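Long-range contact in oxidoreductase, Gfo/Idh/MocA family (Pseudomonas syringae pv. tomato, PDB 3DTY), which is probably an NAD(P)-dependent oxidoreductase of the Gfo/Idh/MocA family, forms a tetramer and binds magnesium: residues A[13-18]-A[86-91]. Numbering follows the deposited sequence.
Sequences IRWAMV and IQAVSI
A16 CB meets the branch methyl CG2 of I86 at 3.5 Å, with I86 CD1 a little farther off. Farther along the same face of the sheet, V18 CG2 touches V89 CG2 at 3.5 Å. The V89 methyl reaches V18 because it stands anti to its own backbone N, while CG1 takes the place between N and the carbonyl carbon. M75 of helix 72-79 packs on A16, V18 and V89, and helix 98-107 closes over V18, V89 and I91. On the other face, W15 CD1 touches A88 CB at 4.2 Å, and M17 CG packs against S90 CB. Helix 27-35 covers W15 and M17.

The two strands run parallel and are the first and third strands in sequence of the Rossmann fold; 88-92 is the middle strand of its five-stranded parallel sheet, and 13-17 lies beside it, between 40-46 and 88-92. S90 N gives a hydrogen bond to A16 O, and V18 N gives one to S90 O. The A16 N to A88 O bond is weak.

W15 CG is anti to the backbone N (chi1 -173°), which lays the indole along the sheet toward S90. Its NE1 donates to S90 OG at 2.9 Å, with the oxygen in the ring plane. The bond is bent, 138° at the hydrogen. Y338 OH also hydrogen-bonds this buried hydroxyl.

At the partly exposed end, R14 O accepts from both Q87 N, at 2.7 Å, and A88 N, at 3.2 Å. In return, R14 N donates to Q87 OE1 at 2.8 Å. The Q87 amide stacks on one face of the R14 guanidinium, offset toward its rim, with the planes 6° apart. R14 NE hydrogen-bonds G85 O, which helps fix the turn of the guanidinium.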
# COMPACT_ATOMS: atom_id res chain seq x y z
N ILE A 13 -34.47 1.72 24.23
CA ILE A 13 -35.43 2.68 23.70
C ILE A 13 -36.45 2.00 22.78
O ILE A 13 -36.08 1.32 21.82
CB ILE A 13 -34.68 3.80 22.95
CG1 ILE A 13 -33.68 4.46 23.90
CG2 ILE A 13 -35.68 4.82 22.40
CD1 ILE A 13 -32.84 5.57 23.25
N ARG A 14 -37.73 2.17 23.10
CA ARG A 14 -38.80 1.58 22.29
C ARG A 14 -38.67 2.18 20.91
O ARG A 14 -38.89 3.38 20.70
CB ARG A 14 -40.17 1.88 22.93
CG ARG A 14 -40.35 1.16 24.28
CD ARG A 14 -41.76 1.34 24.84
NE ARG A 14 -42.09 2.74 25.09
CZ ARG A 14 -41.66 3.45 26.13
NH1 ARG A 14 -40.86 2.90 27.03
NH2 ARG A 14 -42.01 4.72 26.25
N TRP A 15 -38.31 1.32 19.96
CA TRP A 15 -38.01 1.73 18.60
C TRP A 15 -38.87 1.13 17.49
O TRP A 15 -39.46 0.06 17.64
CB TRP A 15 -36.54 1.39 18.37
CG TRP A 15 -35.93 1.84 17.11
CD1 TRP A 15 -35.82 3.13 16.66
CD2 TRP A 15 -35.26 1.02 16.16
NE1 TRP A 15 -35.11 3.15 15.49
CE2 TRP A 15 -34.76 1.87 15.16
CE3 TRP A 15 -35.04 -0.36 16.06
CZ2 TRP A 15 -34.04 1.39 14.06
CZ3 TRP A 15 -34.32 -0.84 14.97
CH2 TRP A 15 -33.83 0.04 13.98
N ALA A 16 -38.92 1.85 16.37
CA ALA A 16 -39.67 1.43 15.20
C ALA A 16 -38.96 1.87 13.92
O ALA A 16 -38.06 2.71 13.95
CB ALA A 16 -41.07 2.02 15.22
N MSE A 17 -39.36 1.28 12.81
CA MSE A 17 -38.81 1.63 11.51
C MSE A 17 -39.94 1.83 10.51
O MSE A 17 -41.00 1.21 10.59
CB MSE A 17 -37.88 0.52 10.99
CG MSE A 17 -36.45 0.60 11.49
SE MSE A 17 -35.18 -0.40 10.38
CE MSE A 17 -34.69 1.02 9.17
N VAL A 18 -39.69 2.73 9.56
CA VAL A 18 -40.63 3.01 8.50
C VAL A 18 -39.84 2.56 7.28
O VAL A 18 -38.78 3.12 6.99
CB VAL A 18 -40.95 4.51 8.41
CG1 VAL A 18 -41.88 4.79 7.23
CG2 VAL A 18 -41.59 4.96 9.71
N ILE A 86 -43.86 3.45 20.90
CA ILE A 86 -42.53 3.80 20.44
C ILE A 86 -42.08 5.18 20.91
O ILE A 86 -42.89 6.11 21.05
CB ILE A 86 -42.42 3.76 18.90
CG1 ILE A 86 -43.52 4.63 18.27
CG2 ILE A 86 -42.52 2.32 18.42
CD1 ILE A 86 -43.35 4.81 16.76
N GLN A 87 -40.78 5.30 21.16
CA GLN A 87 -40.17 6.55 21.60
C GLN A 87 -39.37 7.15 20.46
O GLN A 87 -39.12 8.36 20.42
CB GLN A 87 -39.23 6.30 22.78
CG GLN A 87 -39.92 5.89 24.06
CD GLN A 87 -38.96 5.31 25.07
OE1 GLN A 87 -38.50 4.18 24.92
NE2 GLN A 87 -38.64 6.08 26.10
N ALA A 88 -38.97 6.30 19.52
CA ALA A 88 -38.17 6.75 18.39
C ALA A 88 -38.47 5.96 17.12
O ALA A 88 -38.97 4.84 17.17
CB ALA A 88 -36.69 6.62 18.74
N VAL A 89 -38.16 6.56 15.97
CA VAL A 89 -38.39 5.91 14.69
C VAL A 89 -37.29 6.20 13.68
O VAL A 89 -36.78 7.31 13.60
CB VAL A 89 -39.76 6.33 14.09
CG1 VAL A 89 -39.79 7.84 13.86
CG2 VAL A 89 -40.01 5.61 12.79
N SER A 90 -36.92 5.17 12.92
CA SER A 90 -35.91 5.31 11.88
C SER A 90 -36.63 5.20 10.54
O SER A 90 -37.37 4.25 10.31
CB SER A 90 -34.85 4.22 12.02
OG SER A 90 -34.03 4.45 13.15
N ILE A 91 -36.40 6.18 9.69
CA ILE A 91 -37.03 6.26 8.38
C ILE A 91 -36.07 5.75 7.32
O ILE A 91 -35.00 6.31 7.12
CB ILE A 91 -37.43 7.73 8.06
CG1 ILE A 91 -38.27 8.30 9.20
CG2 ILE A 91 -38.19 7.82 6.75
CD1 ILE A 91 -38.46 9.80 9.14